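Local coordinates for development-specific protein S (Myxococcus xanthus, PDB 1NPS) that assembles on the surface of myxospores in the presence of calcium, this chain being its N-terminal domain, which binds two calcium ions, at residues V5-G13 and N67-N76. Sequence-based numbering, arbitrary orientation.
Sequences VFYNEDFQG and NAEELGPLNN. With CA (calcium ion), chain B.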
loop_
_atom_site.group_PDB
_atom_site.type_symbol
_atom_site.label_atom_id
_atom_site.label_comp_id
_atom_site.label_asym_id
_atom_site.label_seq_id
_atom_site.Cartn_x
_atom_site.Cartn_y
_atom_site.Cartn_z
ATOM N N VAL A 5 -2.132 1.938 5.316
ATOM C CA VAL A 5 -0.744 2.246 4.995
ATOM C C VAL A 5 -0.180 3.287 5.951
ATOM O O VAL A 5 -0.843 4.286 6.254
ATOM C CB VAL A 5 -0.607 2.728 3.529
ATOM C CG1 VAL A 5 -1.061 1.619 2.571
ATOM C CG2 VAL A 5 -1.422 3.998 3.300
ATOM N N PHE A 6 1.066 3.084 6.372
ATOM C CA PHE A 6 1.720 3.981 7.328
ATOM C C PHE A 6 2.951 4.673 6.751
ATOM O O PHE A 6 3.644 4.116 5.885
ATOM C CB PHE A 6 2.119 3.205 8.592
ATOM C CG PHE A 6 0.950 2.664 9.364
ATOM C CD1 PHE A 6 0.376 1.443 9.018
ATOM C CD2 PHE A 6 0.402 3.391 10.423
ATOM C CE1 PHE A 6 -0.725 0.948 9.712
ATOM C CE2 PHE A 6 -0.688 2.908 11.118
ATOM C CZ PHE A 6 -1.259 1.683 10.759
ATOM N N TYR A 7 3.207 5.902 7.201
ATOM C CA TYR A 7 4.375 6.646 6.721
ATOM C C TYR A 7 5.710 6.118 7.234
ATOM O O TYR A 7 6.726 6.225 6.535
ATOM C CB TYR A 7 4.235 8.137 7.020
ATOM C CG TYR A 7 3.569 8.908 5.896
ATOM C CD1 TYR A 7 2.526 8.338 5.148
ATOM C CD2 TYR A 7 3.999 10.193 5.561
ATOM C CE1 TYR A 7 1.932 9.029 4.095
ATOM C CE2 TYR A 7 3.413 10.894 4.509
ATOM C CZ TYR A 7 2.382 10.307 3.779
ATOM O OH TYR A 7 1.814 10.996 2.726
ATOM N N ASN A 8 5.702 5.519 8.424
ATOM C CA ASN A 8 6.907 4.948 9.028
ATOM C C ASN A 8 6.733 3.456 9.303
ATOM O O ASN A 8 5.610 2.935 9.293
ATOM C CB ASN A 8 7.270 5.666 10.332
ATOM C CG ASN A 8 7.572 7.144 10.128
ATOM O OD1 ASN A 8 7.073 7.993 10.865
ATOM N ND2 ASN A 8 8.379 7.458 9.118
ATOM N N GLU A 9 7.853 2.766 9.494
ATOM C CA GLU A 9 7.849 1.330 9.779
ATOM C C GLU A 9 7.184 0.981 11.121
ATOM O O GLU A 9 6.948 1.849 11.956
ATOM C CB GLU A 9 9.285 0.777 9.733
ATOM C CG GLU A 9 9.907 0.808 8.333
ATOM C CD GLU A 9 11.256 0.110 8.231
ATOM O OE1 GLU A 9 11.974 -0.008 9.244
ATOM O OE2 GLU A 9 11.608 -0.323 7.115
ATOM N N ASP A 10 6.872 -0.302 11.304
ATOM C CA ASP A 10 6.245 -0.804 12.529
ATOM C C ASP A 10 4.923 -0.120 12.844
ATOM O O ASP A 10 4.609 0.129 13.993
ATOM C CB ASP A 10 7.202 -0.662 13.722
ATOM C CG ASP A 10 8.525 -1.387 13.502
ATOM O OD1 ASP A 10 8.525 -2.467 12.870
ATOM O OD2 ASP A 10 9.565 -0.876 13.961
ATOM N N PHE A 11 4.173 0.206 11.799
ATOM C CA PHE A 11 2.869 0.853 11.925
ATOM C C PHE A 11 2.874 2.169 12.732
ATOM O O PHE A 11 2.034 2.372 13.607
ATOM C CB PHE A 11 1.851 -0.148 12.511
ATOM C CG PHE A 11 1.998 -1.559 11.968
ATOM C CD1 PHE A 11 2.080 -1.797 10.595
ATOM C CD2 PHE A 11 2.102 -2.646 12.835
ATOM C CE1 PHE A 11 2.266 -3.090 10.105
ATOM C CE2 PHE A 11 2.289 -3.943 12.341
ATOM C CZ PHE A 11 2.373 -4.156 10.978
ATOM N N GLN A 12 3.796 3.071 12.413
ATOM C CA GLN A 12 3.867 4.354 13.115
ATOM C C GLN A 12 3.622 5.489 12.136
ATOM O O GLN A 12 3.648 5.282 10.938
ATOM C CB GLN A 12 5.244 4.550 13.752
ATOM C CG GLN A 12 5.599 3.551 14.832
ATOM C CD GLN A 12 5.225 4.042 16.207
ATOM O OE1 GLN A 12 5.699 5.087 16.652
ATOM N NE2 GLN A 12 4.389 3.289 16.901
ATOM N N GLY A 13 3.420 6.694 12.652
ATOM C CA GLY A 13 3.197 7.844 11.795
ATOM C C GLY A 13 1.858 7.941 11.089
ATOM O O GLY A 13 0.933 7.187 11.364
ATOM N N ASN A 67 -0.056 -8.397 7.693
ATOM C CA ASN A 67 0.669 -7.252 8.226
ATOM C C ASN A 67 2.156 -7.269 7.871
ATOM O O ASN A 67 2.787 -8.320 7.866
ATOM C CB ASN A 67 0.489 -7.165 9.744
ATOM C CG ASN A 67 -0.893 -6.694 10.136
ATOM O OD1 ASN A 67 -1.762 -6.475 9.277
ATOM N ND2 ASN A 67 -1.094 -6.497 11.427
ATOM N N ALA A 68 2.685 -6.101 7.528
ATOM C CA ALA A 68 4.096 -5.964 7.156
ATOM C C ALA A 68 4.665 -4.724 7.817
ATOM O O ALA A 68 4.366 -3.605 7.403
ATOM C CB ALA A 68 4.234 -5.864 5.643
ATOM N N GLU A 69 5.451 -4.930 8.865
ATOM C CA GLU A 69 6.080 -3.842 9.620
ATOM C C GLU A 69 7.100 -3.051 8.800
ATOM O O GLU A 69 7.496 -1.951 9.179
ATOM C CB GLU A 69 6.795 -4.399 10.859
ATOM C CG GLU A 69 8.047 -5.229 10.515
ATOM C CD GLU A 69 8.917 -5.538 11.726
ATOM O OE1 GLU A 69 8.567 -6.479 12.474
ATOM O OE2 GLU A 69 9.952 -4.849 11.915
ATOM N N GLU A 70 7.607 -3.670 7.743
ATOM C CA GLU A 70 8.579 -3.026 6.878
ATOM C C GLU A 70 8.395 -3.542 5.451
ATOM O O GLU A 70 7.763 -4.579 5.239
ATOM C CB GLU A 70 9.998 -3.263 7.400
ATOM C CG GLU A 70 10.519 -4.670 7.265
ATOM C CD GLU A 70 11.963 -4.692 6.774
ATOM O OE1 GLU A 70 12.514 -3.611 6.435
ATOM O OE2 GLU A 70 12.547 -5.796 6.710
ATOM N N LEU A 71 8.969 -2.843 4.480
ATOM C CA LEU A 71 8.802 -3.200 3.071
ATOM C C LEU A 71 10.104 -3.420 2.303
ATOM O O LEU A 71 10.109 -3.410 1.067
ATOM C CB LEU A 71 7.971 -2.114 2.369
ATOM C CG LEU A 71 6.534 -1.917 2.862
ATOM C CD1 LEU A 71 5.925 -0.744 2.149
ATOM C CD2 LEU A 71 5.701 -3.177 2.641
ATOM N N GLY A 72 11.203 -3.575 3.039
ATOM C CA GLY A 72 12.481 -3.804 2.407
ATOM C C GLY A 72 12.798 -2.809 1.309
ATOM O O GLY A 72 12.733 -1.603 1.539
ATOM N N PRO A 73 13.062 -3.287 0.080
ATOM C CA PRO A 73 13.395 -2.435 -1.076
ATOM C C PRO A 73 12.308 -1.463 -1.561
ATOM O O PRO A 73 12.617 -0.467 -2.206
ATOM C CB PRO A 73 13.810 -3.455 -2.145
ATOM C CG PRO A 73 12.962 -4.659 -1.802
ATOM C CD PRO A 73 13.063 -4.714 -0.295
ATOM N N LEU A 74 11.041 -1.761 -1.286
ATOM C CA LEU A 74 9.973 -0.864 -1.700
ATOM C C LEU A 74 9.649 0.210 -0.653
ATOM O O LEU A 74 8.718 0.997 -0.825
ATOM C CB LEU A 74 8.718 -1.641 -2.118
ATOM C CG LEU A 74 8.668 -1.969 -3.624
ATOM C CD1 LEU A 74 9.484 -3.223 -3.934
ATOM C CD2 LEU A 74 7.230 -2.152 -4.080
ATOM N N ASN A 75 10.410 0.235 0.437
ATOM C CA ASN A 75 10.188 1.232 1.465
ATOM C C ASN A 75 10.362 2.605 0.829
ATOM O O ASN A 75 11.350 2.839 0.126
ATOM C CB ASN A 75 11.193 1.062 2.606
ATOM C CG ASN A 75 11.157 2.218 3.588
ATOM O OD1 ASN A 75 10.150 2.462 4.238
ATOM N ND2 ASN A 75 12.247 2.966 3.660
ATOM N N ASN A 76 9.413 3.511 1.077
ATOM C CA ASN A 76 9.473 4.865 0.517
ATOM C C ASN A 76 9.731 4.812 -0.995
ATOM O O ASN A 76 10.500 5.608 -1.544
ATOM C CB ASN A 76 10.560 5.702 1.216
ATOM C CG ASN A 76 10.182 6.110 2.652
ATOM O OD1 ASN A 76 9.024 5.987 3.086
ATOM N ND2 ASN A 76 11.151 6.645 3.376
HETATM CA CA CA B . 7.964 6.057 4.910
HETATM O O HOH W 1 9.868 -0.530 5.079
HETATM O O HOH W 2 8.369 7.570 5.138
#
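The folded hairpin of the first Greek key, running from Y7 to G13, meets the long loop of the second Greek key at one of the two calcium sites of this βγ-crystallin domain. The carbonyl O of Y7 and OD1 of N76 both bind the calcium, N76 at 2.1 Å, with T37 O and S39 OG completing the protein ligands. At the far end of the hairpin, D10 N donates a nearly straight hydrogen bond (174°) to E69 O at 2.8 Å. The same two side chains run side by side, OD1 of D10 2.9 Å from OE2 of E69; both are acceptors, so one may be protonated. Between the two ends, E9 has CG anti to its carbonyl carbon (chi1 -67°) and an extended chain beyond, carrying OE2 along E70, 3.4 Å from E70 CB, to a water (2.7 Å) that donates to it and accepts from L71 N. With an alanine here that water is likely to lose its carboxylate acceptor, and E70 CB its cover. The F11 and N67 side chains cross at about a right angle, and F11 CE1 comes 3.5 Å from A68 O. Strand 40-42 borders both segments: K42 touches F11 and N67, while A68 bonds to V41 through the backbone.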